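Local coordinates for hydrogen peroxide-inducible genes activator (Corynebacterium glutamicum, PDB 6G1D), which probably acts as a LysR-type transcription factor that senses hydrogen peroxide and controls the expression of peroxide-inducible genes, at residues B[261-266]-B[315-320]; B[19-24]-B[62-67]; B[110-115]-B[133-138]; B[140-145]-B[153-158]. The protein carries 1 engineered substitution. All coordinates share one frame; numbering follows the deposited sequence. Where two conformers were deposited one is given.

Contact 1: B[261-266]-B[315-320]; sequences ECTRPG and ASTGIT
Ile319 reaches across with its terminal methyl, CD1 lying 4.0 Å from Cys262 O and 4.3 Å from Thr263 CG2. Its CG1 branch stands anti to the carbonyl carbon (chi1 -72°) and runs on extended, which carries CD1 to the far backbone. Beside it two threonine methyls meet, Thr263 CG2 and Thr317 CG2 at 4.1 Å, with the side chains crossing at about a right angle. The contact is thin, methyl against methyl and against one carbonyl oxygen, pressed between the loop that follows helix 258-261 and the chain leaving helix 293-316. That exit is an ST turn: Thr317 OG1 accepts from Ile319 N at 3.2 Å, nearly straight (163°), and the same hydroxyl bonds to Ala314 O. Two bonds hold the hydroxyl, and CG2 is left facing Thr263. Gly318, with positive phi, lets the backbone leave the helix while its N still bonds to Ala315 O. The loop has its own brace, Arg264 NE donating to Glu261 O at 3.0 Å and Arg264 NH2 pairing with Glu261 OE1 in a salt bridge. Ile258 of helix 258-261 touches both Thr317 and Ile319, and strand 164-179 backs Ile319 through Ile175 and Cys262 through Val177.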
loop_
_atom_site.group_PDB
_atom_site.type_symbol
_atom_site.label_atom_id
_atom_site.label_comp_id
_atom_site.label_asym_id
_atom_site.label_seq_id
_atom_site.Cartn_x
_atom_site.Cartn_y
_atom_site.Cartn_z
ATOM N N GLU B 261 3.831 24.574 15.350
ATOM C CA GLU B 261 2.445 24.241 15.051
ATOM C C GLU B 261 1.416 25.202 15.651
ATOM O O GLU B 261 0.348 25.359 15.068
ATOM C CB GLU B 261 2.130 22.817 15.577
ATOM C CG GLU B 261 3.050 21.685 15.128
ATOM C CD GLU B 261 3.046 21.360 13.621
ATOM O OE1 GLU B 261 2.250 21.967 12.877
ATOM O OE2 GLU B 261 3.861 20.472 13.173
ATOM N N CYS B 262 1.719 25.807 16.803
ATOM C CA CYS B 262 0.710 26.490 17.632
ATOM C C CYS B 262 0.746 27.997 17.633
ATOM O O CYS B 262 0.021 28.592 18.412
ATOM C CB CYS B 262 0.831 26.062 19.086
ATOM S SG CYS B 262 0.719 24.314 19.285
ATOM N N THR B 263 1.572 28.599 16.777
ATOM C CA THR B 263 1.668 30.057 16.673
ATOM C C THR B 263 0.901 30.608 15.486
ATOM O O THR B 263 0.777 31.826 15.364
ATOM C CB THR B 263 3.128 30.520 16.551
ATOM O OG1 THR B 263 3.698 29.995 15.352
ATOM C CG2 THR B 263 3.926 30.034 17.764
ATOM N N ARG B 264 0.356 29.734 14.621
ATOM C CA ARG B 264 -0.421 30.235 13.489
ATOM C C ARG B 264 -1.665 30.987 13.989
ATOM O O ARG B 264 -2.110 30.739 15.108
ATOM C CB ARG B 264 -0.783 29.119 12.533
ATOM C CG ARG B 264 -1.798 28.155 13.063
ATOM C CD ARG B 264 -1.908 26.921 12.174
ATOM N NE ARG B 264 -0.781 26.038 12.394
ATOM C CZ ARG B 264 -0.400 25.051 11.592
ATOM N NH1 ARG B 264 -1.084 24.766 10.480
ATOM N NH2 ARG B 264 0.663 24.315 11.922
ATOM N N PRO B 265 -2.188 31.925 13.185
ATOM C CA PRO B 265 -3.358 32.707 13.634
ATOM C C PRO B 265 -4.593 31.814 13.816
ATOM O O PRO B 265 -4.767 30.848 13.046
ATOM C CB PRO B 265 -3.617 33.670 12.457
ATOM C CG PRO B 265 -2.359 33.671 11.639
ATOM C CD PRO B 265 -1.772 32.309 11.817
ATOM N N GLY B 266 -5.379 32.090 14.852
ATOM C CA GLY B 266 -6.606 31.364 15.124
ATOM C C GLY B 266 -6.534 30.241 16.135
ATOM O O GLY B 266 -7.553 29.540 16.334
ATOM N N ALA B 315 9.080 28.269 25.264
ATOM C CA ALA B 315 8.930 29.359 26.220
ATOM C C ALA B 315 9.127 30.724 25.576
ATOM O O ALA B 315 8.477 31.672 25.981
ATOM C CB ALA B 315 9.895 29.170 27.387
ATOM N N SER B 316 9.993 30.828 24.562
ATOM C CA SER B 316 10.245 32.090 23.869
ATOM C C SER B 316 9.036 32.626 23.100
ATOM O O SER B 316 9.004 33.791 22.753
ATOM C CB SER B 316 11.449 31.957 22.923
ATOM O OG SER B 316 11.064 31.382 21.669
ATOM N N THR B 317 8.049 31.786 22.807
ATOM C CA THR B 317 6.875 32.242 22.067
ATOM C C THR B 317 5.950 33.082 22.929
ATOM O O THR B 317 5.090 33.753 22.405
ATOM C CB THR B 317 6.020 31.086 21.526
ATOM O OG1 THR B 317 5.531 30.316 22.618
ATOM C CG2 THR B 317 6.830 30.207 20.601
ATOM N N GLY B 318 6.081 32.988 24.243
ATOM C CA GLY B 318 5.165 33.659 25.170
ATOM C C GLY B 318 4.016 32.784 25.618
ATOM O O GLY B 318 3.278 33.189 26.531
ATOM N N ILE B 319 3.868 31.592 25.022
ATOM C CA ILE B 319 2.765 30.698 25.332
ATOM C C ILE B 319 3.124 30.058 26.666
ATOM O O ILE B 319 4.230 29.570 26.850
ATOM C CB ILE B 319 2.590 29.678 24.181
ATOM C CG1 ILE B 319 1.997 30.429 22.968
ATOM C CG2 ILE B 319 1.738 28.490 24.599
ATOM C CD1 ILE B 319 2.100 29.710 21.644
ATOM N N THR B 320 2.178 30.083 27.615
ATOM C CA THR B 320 2.451 29.639 28.969
ATOM C C THR B 320 2.475 28.130 28.936
ATOM O O THR B 320 1.620 27.535 28.298
ATOM C CB THR B 320 1.367 30.140 29.942
ATOM O OG1 THR B 320 1.321 31.564 29.863
ATOM C CG2 THR B 320 1.653 29.740 31.409
#

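Contact 2: B[19-24]-B[62-67]; sequences VTIAEC and RKVIVT
Ile21 and Val64 form the tight half of this contact: Ile21 CG2 meets Val64 CG1 at 3.3 Å, closer than normal van der Waals contact and so of doubtful exact value. The two side chains cross at about a right angle, and Val64 CG1 also lies 3.9 Å from Ile21 O. In both residues the touching methyl is the one anti to the backbone N; for Val64, chi1 of 168° points CG1 at the helix. One step further along, Val66 CG2 rests on Ala22, 3.7 Å from Ala22 CB and equally near its CA, an ordinary fit against the methyl and backbone of the helix. The solvent side is looser. Ile65, between the two valines, turns its side chain away to an exposed face, as Glu23 does on the helix, and Arg62 and Lys63 are poorly ordered, with no side-chain atoms modelled beyond CB. Strand 65-66 pairs antiparallel with 57-58 in a two-stranded hairpin, consistent with the wing of a LysR-type winged helix-turn-helix domain. Ile57 of that hairpin touches Ile21, Val64 and Val66, Leu41 and Leu45 of helix 38-52 and Ala30 of helix 27-33 pack on Ile21, and helix 68-95 meets Ala22 through Leu74.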
loop_
_atom_site.group_PDB
_atom_site.type_symbol
_atom_site.label_atom_id
_atom_site.label_comp_id
_atom_site.label_asym_id
_atom_site.label_seq_id
_atom_site.Cartn_x
_atom_site.Cartn_y
_atom_site.Cartn_z
ATOM N N VAL B 19 31.423 2.502 -14.747
ATOM C CA VAL B 19 30.079 2.810 -14.246
ATOM C C VAL B 19 29.700 4.253 -14.656
ATOM O O VAL B 19 28.590 4.495 -15.122
ATOM C CB VAL B 19 30.024 2.580 -12.724
ATOM C CG1 VAL B 19 28.821 3.230 -12.085
ATOM C CG2 VAL B 19 30.058 1.084 -12.418
ATOM N N THR B 20 30.660 5.130 -14.477
ATOM C CA THR B 20 30.449 6.523 -14.870
ATOM C C THR B 20 30.096 6.836 -16.422
ATOM O O THR B 20 29.134 7.462 -16.949
ATOM C CB THR B 20 31.664 7.343 -14.466
ATOM O OG1 THR B 20 31.788 7.316 -13.052
ATOM C CG2 THR B 20 31.494 8.747 -14.895
ATOM N N ILE B 21 30.863 6.090 -17.197
ATOM C CA ILE B 21 30.599 6.138 -18.646
ATOM C C ILE B 21 29.220 5.555 -18.966
ATOM O O ILE B 21 28.466 6.117 -19.781
ATOM C CB ILE B 21 31.683 5.419 -19.503
ATOM C CG1 ILE B 21 33.040 6.100 -19.381
ATOM C CG2 ILE B 21 31.291 5.479 -20.993
ATOM C CD1 ILE B 21 34.196 5.244 -19.831
ATOM N N ALA B 22 28.895 4.434 -18.341
ATOM C CA ALA B 22 27.584 3.761 -18.560
ATOM C C ALA B 22 26.410 4.667 -18.200
ATOM O O ALA B 22 25.403 4.669 -18.898
ATOM C CB ALA B 22 27.483 2.463 -17.770
ATOM N N GLU B 23 26.540 5.358 -17.068
ATOM C CA GLU B 23 25.595 6.371 -16.579
ATOM C C GLU B 23 25.529 7.740 -17.322
ATOM O O GLU B 23 24.447 8.264 -17.533
ATOM C CB GLU B 23 25.724 6.529 -15.061
ATOM C CG GLU B 23 25.261 5.280 -14.324
ATOM C CD GLU B 23 25.641 5.238 -12.856
ATOM O OE1 GLU B 23 26.298 6.176 -12.364
ATOM O OE2 GLU B 23 25.283 4.250 -12.189
ATOM N N CYS B 24 26.678 8.309 -17.702
ATOM C CA CYS B 24 26.755 9.598 -18.433
ATOM C C CYS B 24 26.477 9.520 -19.926
ATOM O O CYS B 24 26.019 10.507 -20.510
ATOM C CB CYS B 24 28.133 10.256 -18.237
ATOM S SG CYS B 24 28.461 10.705 -16.533
ATOM N N ARG B 62 28.319 7.911 -32.403
ATOM C CA ARG B 62 28.400 9.317 -32.025
ATOM C C ARG B 62 28.144 9.484 -30.536
ATOM O O ARG B 62 28.447 10.524 -29.953
ATOM C CB ARG B 62 27.401 10.139 -32.823
ATOM N N LYS B 63 27.575 8.451 -29.928
ATOM C CA LYS B 63 27.270 8.473 -28.509
ATOM C C LYS B 63 27.674 7.171 -27.845
ATOM O O LYS B 63 27.790 6.133 -28.492
ATOM C CB LYS B 63 25.797 8.759 -28.274
ATOM N N VAL B 64 27.897 7.241 -26.543
ATOM C CA VAL B 64 28.302 6.085 -25.775
ATOM C C VAL B 64 27.169 5.112 -25.468
ATOM O O VAL B 64 26.187 5.457 -24.822
ATOM C CB VAL B 64 28.958 6.520 -24.462
ATOM C CG1 VAL B 64 29.120 5.337 -23.527
ATOM C CG2 VAL B 64 30.294 7.179 -24.747
ATOM N N ILE B 65 27.325 3.890 -25.950
ATOM C CA ILE B 65 26.368 2.820 -25.721
ATOM C C ILE B 65 27.032 1.639 -25.034
ATOM O O ILE B 65 28.088 1.190 -25.453
ATOM C CB ILE B 65 25.724 2.353 -27.038
ATOM C CG1 ILE B 65 24.610 3.309 -27.451
ATOM C CG2 ILE B 65 25.152 0.954 -26.893
ATOM C CD1 ILE B 65 24.133 3.106 -28.869
ATOM N N VAL B 66 26.405 1.141 -23.982
ATOM C CA VAL B 66 26.932 0.008 -23.242
ATOM C C VAL B 66 26.622 -1.229 -24.066
ATOM O O VAL B 66 25.504 -1.331 -24.613
ATOM C CB VAL B 66 26.297 -0.038 -21.829
ATOM C CG1 VAL B 66 26.840 -1.155 -20.974
ATOM C CG2 VAL B 66 26.502 1.292 -21.091
ATOM N N THR B 67 27.582 -2.145 -24.199
ATOM C CA THR B 67 27.336 -3.414 -24.923
ATOM C C THR B 67 26.440 -4.353 -24.084
ATOM O O THR B 67 26.247 -4.122 -22.880
ATOM C CB THR B 67 28.644 -4.191 -25.211
ATOM O OG1 THR B 67 29.258 -4.564 -23.971
ATOM C CG2 THR B 67 29.590 -3.403 -26.061
#

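Contact 3: B[110-115]-B[133-138]; sequences AAPYIL and IVEDQT
Leu115 and Ile133 supply the apolar part of the contact, sliding past each other in opposite directions. One methyl does the work: Leu115 CD2 sits 3.9 Å from Ile133 CD1, 4.0 Å from Ile133 CG1 and only slightly farther from its CG2, so it spans both branches of the isoleucine. At the other end, Ala111 CB packs on the extended chain of Glu135, 4.0 Å from its CG. With CG anti to the backbone N (chi1 179°) and no bend before the carboxylate, this glutamate runs straight out past the first turn of the helix.

Its carboxylate oxygen OE2 touches carbon here, at 3.5 Å from Ala111 CB and 3.6 Å from Pro112 CD, the proline crossing the side chain at about a right angle. The polar needs of the buried group are met by the second subunit: OE2 bonds to Thr239 OG1 of that subunit, and OE1 receives the backbone N of both its Ser235 and its Ser236. The two N-H groups at OE1 would probably favour a carboxylate. Pro112 O is likewise bonded to Gln242 NE2 of the second subunit.

Within the helix segment, Pro112 CG lies over the centre of the Tyr113 ring, 3.6 Å above its plane, and Ala110 O takes two backbone donors, Tyr113 N and Ile114 N. The axes of the short segments 111-115 and 133-135 approach to 10.7 Å, their N-to-C directions 150° apart. This is the return half of the beta-alpha-beta unit 100-106, 111-125, 129-135, in the periplasmic-binding-protein-like fold of LysR regulatory domains, here placed at a subunit interface.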
loop_
_atom_site.group_PDB
_atom_site.type_symbol
_atom_site.label_atom_id
_atom_site.label_comp_id
_atom_site.label_asym_id
_atom_site.label_seq_id
_atom_site.Cartn_x
_atom_site.Cartn_y
_atom_site.Cartn_z
ATOM N N ALA B 110 7.754 13.752 17.389
ATOM C CA ALA B 110 8.950 14.316 18.002
ATOM C C ALA B 110 9.955 14.858 16.987
ATOM O O ALA B 110 10.553 15.920 17.236
ATOM C CB ALA B 110 9.615 13.304 18.903
ATOM N N ALA B 111 10.112 14.171 15.845
ATOM C CA ALA B 111 11.172 14.464 14.871
ATOM C C ALA B 111 11.355 15.935 14.450
ATOM O O ALA B 111 12.400 16.497 14.643
ATOM C CB ALA B 111 10.971 13.617 13.613
ATOM N N PRO B 112 10.309 16.554 13.867
ATOM C CA PRO B 112 10.511 17.892 13.346
ATOM C C PRO B 112 10.869 18.910 14.430
ATOM O O PRO B 112 11.453 19.927 14.110
ATOM C CB PRO B 112 9.177 18.197 12.666
ATOM C CG PRO B 112 8.186 17.281 13.351
ATOM C CD PRO B 112 8.942 16.049 13.629
ATOM N N TYR B 113 10.564 18.618 15.688
ATOM C CA TYR B 113 10.694 19.558 16.786
ATOM C C TYR B 113 12.011 19.395 17.526
ATOM O O TYR B 113 12.536 20.365 18.088
ATOM C CB TYR B 113 9.504 19.417 17.726
ATOM C CG TYR B 113 8.201 19.294 16.983
ATOM C CD1 TYR B 113 7.355 18.249 17.237
ATOM C CD2 TYR B 113 7.837 20.194 15.984
ATOM C CE1 TYR B 113 6.165 18.088 16.517
ATOM C CE2 TYR B 113 6.653 20.060 15.290
ATOM C CZ TYR B 113 5.834 18.970 15.564
ATOM O OH TYR B 113 4.652 18.772 14.893
ATOM N N ILE B 114 12.574 18.189 17.499
ATOM C CA ILE B 114 13.865 17.923 18.115
ATOM C C ILE B 114 15.027 18.108 17.104
ATOM O O ILE B 114 16.163 18.442 17.508
ATOM C CB ILE B 114 13.889 16.527 18.777
ATOM C CG1 ILE B 114 14.993 16.431 19.863
ATOM C CG2 ILE B 114 13.990 15.414 17.756
ATOM C CD1 ILE B 114 14.666 17.177 21.163
ATOM N N LEU B 115 14.761 17.912 15.809
ATOM C CA LEU B 115 15.836 17.889 14.814
ATOM C C LEU B 115 16.668 19.175 14.729
ATOM O O LEU B 115 17.873 19.092 14.609
ATOM C CB LEU B 115 15.324 17.558 13.414
ATOM C CG LEU B 115 15.096 16.073 13.137
ATOM C CD1 LEU B 115 14.331 15.905 11.820
ATOM C CD2 LEU B 115 16.324 15.233 13.176
ATOM N N ILE B 133 18.365 10.106 9.091
ATOM C CA ILE B 133 17.173 10.238 9.885
ATOM C C ILE B 133 16.095 9.453 9.178
ATOM O O ILE B 133 15.883 9.630 7.996
ATOM C CB ILE B 133 16.732 11.719 10.028
ATOM C CG1 ILE B 133 17.883 12.572 10.584
ATOM C CG2 ILE B 133 15.509 11.810 10.925
ATOM C CD1 ILE B 133 18.384 12.138 11.961
ATOM N N VAL B 134 15.434 8.566 9.914
ATOM C CA VAL B 134 14.267 7.873 9.435
ATOM C C VAL B 134 13.089 8.223 10.338
ATOM O O VAL B 134 13.079 7.884 11.508
ATOM C CB VAL B 134 14.500 6.345 9.429
ATOM C CG1 VAL B 134 13.239 5.612 8.994
ATOM C CG2 VAL B 134 15.632 6.013 8.470
ATOM N N GLU B 135 12.130 8.939 9.781
ATOM C CA GLU B 135 10.977 9.394 10.537
ATOM C C GLU B 135 9.873 8.396 10.208
ATOM O O GLU B 135 9.478 8.279 9.055
ATOM C CB GLU B 135 10.562 10.787 10.089
ATOM C CG GLU B 135 9.344 11.311 10.815
ATOM C CD GLU B 135 8.870 12.664 10.310
ATOM O OE1 GLU B 135 8.891 12.881 9.066
ATOM O OE2 GLU B 135 8.433 13.481 11.144
ATOM N N ASP B 136 9.396 7.660 11.198
ATOM C CA ASP B 136 8.339 6.664 10.960
ATOM C C ASP B 136 7.693 6.327 12.286
ATOM O O ASP B 136 8.208 6.642 13.341
ATOM C CB ASP B 136 8.904 5.394 10.277
ATOM C CG ASP B 136 7.879 4.700 9.317
ATOM O OD1 ASP B 136 6.642 4.798 9.506
ATOM O OD2 ASP B 136 8.315 4.029 8.359
ATOM N N GLN B 137 6.527 5.702 12.217
ATOM C CA GLN B 137 5.772 5.319 13.406
ATOM C C GLN B 137 6.473 4.176 14.138
ATOM O O GLN B 137 7.291 3.430 13.565
ATOM C CB GLN B 137 4.348 4.929 13.002
ATOM C CG GLN B 137 3.557 6.134 12.489
ATOM C CD GLN B 137 2.208 5.778 11.843
ATOM O OE1 GLN B 137 1.398 6.661 11.603
ATOM N NE2 GLN B 137 1.963 4.499 11.559
ATOM N N THR B 138 6.099 4.050 15.403
ATOM C CA THR B 138 6.776 3.211 16.376
ATOM C C THR B 138 6.968 1.756 15.929
ATOM O O THR B 138 8.071 1.216 16.001
ATOM C CB THR B 138 6.011 3.293 17.716
ATOM O OG1 THR B 138 5.953 4.688 18.183
ATOM C CG2 THR B 138 6.675 2.434 18.761
#

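Contact 4: B[140-145]-B[153-158]; sequences HLLALL and AMMALP
Leu142 and Met155 cross at about a right angle, Leu142 CD2 resting against the end of the methionine at 4.0 Å from both its SD and its CE. Met155 holds CG between its backbone N and carbonyl carbon (chi1 68°) and then bends at SD (chi3 88°), which sets SD and CE side by side against Leu142 CD2. The neighbouring part is built round one small side chain. Ala153 CB points at the helix and meets two leucines a turn apart, Leu141 through its CB at 4.2 Å and Leu145 through CD2 at the same distance, the two arriving from directions roughly perpendicular to each other. The CD1 branch of Leu141 reaches on toward the backbone, 4.4 Å from Met154 O. Met154 itself projects to the other face of the sheet, where it meets Ile282 and Tyr170. The axes of the short helix and strand segments approach to 9.3 Å with their N-to-C directions 144° apart. Val285 of strand 267-287 also touches Leu145 and Met155. Helix 138-147 thus leads from strand 129-135 to the parallel strand 152-156, a beta-alpha-beta crossover that passes strand 100-106, in the alpha/beta fold characteristic of LysR regulatory domains.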
loop_
_atom_site.group_PDB
_atom_site.type_symbol
_atom_site.label_atom_id
_atom_site.label_comp_id
_atom_site.label_asym_id
_atom_site.label_seq_id
_atom_site.Cartn_x
_atom_site.Cartn_y
_atom_site.Cartn_z
ATOM N N HIS B 140 6.952 0.457 12.974
ATOM C CA HIS B 140 7.946 0.368 11.884
ATOM C C HIS B 140 9.362 0.591 12.393
ATOM O O HIS B 140 10.267 -0.127 11.978
ATOM C CB HIS B 140 7.662 1.344 10.752
ATOM C CG HIS B 140 6.331 1.137 10.115
ATOM N ND1 HIS B 140 6.102 0.228 9.095
ATOM C CD2 HIS B 140 5.152 1.753 10.350
ATOM C CE1 HIS B 140 4.830 0.282 8.751
ATOM N NE2 HIS B 140 4.235 1.207 9.489
ATOM N N LEU B 141 9.556 1.565 13.295
ATOM C CA LEU B 141 10.883 1.792 13.860
ATOM C C LEU B 141 11.378 0.558 14.609
ATOM O O LEU B 141 12.527 0.202 14.463
ATOM C CB LEU B 141 10.934 3.021 14.788
ATOM C CG LEU B 141 10.613 4.358 14.142
ATOM C CD1 LEU B 141 10.671 5.429 15.237
ATOM C CD2 LEU B 141 11.519 4.691 12.981
ATOM N N LEU B 142 10.524 -0.113 15.375
ATOM C CA LEU B 142 10.964 -1.326 16.081
ATOM C C LEU B 142 11.342 -2.444 15.120
ATOM O O LEU B 142 12.316 -3.148 15.374
ATOM C CB LEU B 142 9.909 -1.811 17.082
ATOM C CG LEU B 142 9.778 -0.887 18.312
ATOM C CD1 LEU B 142 8.496 -1.246 19.055
ATOM C CD2 LEU B 142 11.035 -0.949 19.222
ATOM N N ALA B 143 10.629 -2.565 14.006
ATOM C CA ALA B 143 10.969 -3.580 12.988
ATOM C C ALA B 143 12.328 -3.255 12.311
ATOM O O ALA B 143 13.162 -4.149 12.118
ATOM C CB ALA B 143 9.857 -3.713 11.952
ATOM N N LEU B 144 12.543 -1.981 11.997
ATOM C CA LEU B 144 13.804 -1.535 11.407
ATOM C C LEU B 144 14.974 -1.755 12.391
ATOM O O LEU B 144 16.068 -2.131 11.988
ATOM C CB LEU B 144 13.737 -0.047 10.977
ATOM C CG LEU B 144 12.741 0.240 9.804
ATOM C CD1 LEU B 144 12.391 1.729 9.735
ATOM C CD2 LEU B 144 13.209 -0.266 8.424
ATOM N N LEU B 145 14.736 -1.524 13.677
ATOM C CA LEU B 145 15.749 -1.767 14.712
ATOM C C LEU B 145 16.106 -3.238 14.772
ATOM O O LEU B 145 17.275 -3.577 14.826
ATOM C CB LEU B 145 15.228 -1.318 16.094
ATOM C CG LEU B 145 16.097 -0.741 17.234
ATOM C CD1 LEU B 145 17.143 0.264 16.792
ATOM C CD2 LEU B 145 15.193 -0.120 18.280
ATOM N N ALA B 153 16.374 4.280 17.991
ATOM C CA ALA B 153 15.080 4.878 17.744
ATOM C C ALA B 153 14.670 5.735 18.935
ATOM O O ALA B 153 14.727 5.286 20.079
ATOM C CB ALA B 153 14.065 3.798 17.471
ATOM N N MET B 154 14.167 6.899 18.638
ATOM C CA MET B 154 13.666 7.782 19.630
ATOM C C MET B 154 12.145 7.686 19.631
ATOM O O MET B 154 11.537 8.040 18.702
ATOM C CB MET B 154 14.137 9.185 19.330
ATOM C CG MET B 154 13.739 10.221 20.338
ATOM S SD MET B 154 14.326 11.869 19.942
ATOM C CE MET B 154 13.185 12.782 20.838
ATOM N N MET B 155 11.560 7.166 20.679
ATOM C CA MET B 155 10.124 6.973 20.770
ATOM C C MET B 155 9.667 7.133 22.194
ATOM O O MET B 155 10.491 7.220 23.114
ATOM C CB MET B 155 9.766 5.556 20.260
ATOM C CG MET B 155 10.261 4.440 21.150
ATOM S SD MET B 155 10.138 2.828 20.296
ATOM C CE MET B 155 11.740 2.934 19.535
ATOM N N ALA B 156 8.367 6.946 22.414
ATOM C CA ALA B 156 7.823 6.890 23.769
ATOM C C ALA B 156 8.111 5.538 24.425
ATOM O O ALA B 156 8.153 4.497 23.756
ATOM C CB ALA B 156 6.342 7.182 23.773
ATOM N N LEU B 157 8.360 5.578 25.729
ATOM C CA LEU B 157 8.599 4.398 26.512
ATOM C C LEU B 157 7.371 4.066 27.346
ATOM O O LEU B 157 6.613 4.973 27.694
ATOM C CB LEU B 157 9.770 4.658 27.460
ATOM C CG LEU B 157 11.106 4.982 26.823
ATOM C CD1 LEU B 157 12.168 4.925 27.930
ATOM C CD2 LEU B 157 11.453 4.055 25.681
ATOM N N PRO B 158 7.195 2.780 27.717
ATOM C CA PRO B 158 8.019 1.621 27.346
ATOM C C PRO B 158 7.817 1.167 25.880
ATOM O O PRO B 158 6.742 1.296 25.341
ATOM C CB PRO B 158 7.571 0.538 28.320
ATOM C CG PRO B 158 6.177 0.924 28.681
ATOM C CD PRO B 158 6.129 2.417 28.665
#

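In the fold
Contacts 3 and 4 are the closest pair, centres about 11 Å apart, and strand 129-135 stands between them: its Ile133 and Glu135 face helix 111-125, while Val134 packs against Leu144 of contact 4. Leu141 CD1 also lies 3.3 Å from Asp136 O. Contact 1, about 21 Å from contact 3 between centres, is tied to it by the probable hydrogen bond of Glu261 OE2 and Tyr113 OH at 2.5 Å; a bound 1,2-ethanediol, probably from the crystallisation liquor, lies about 5 Å from the Thr263 side chain. Contact 2 belongs to the helix-turn-helix domain, which in LysR-type regulators binds DNA, its centre about 55 Å from that of contact 1 and about 40 Å from that of contact 3.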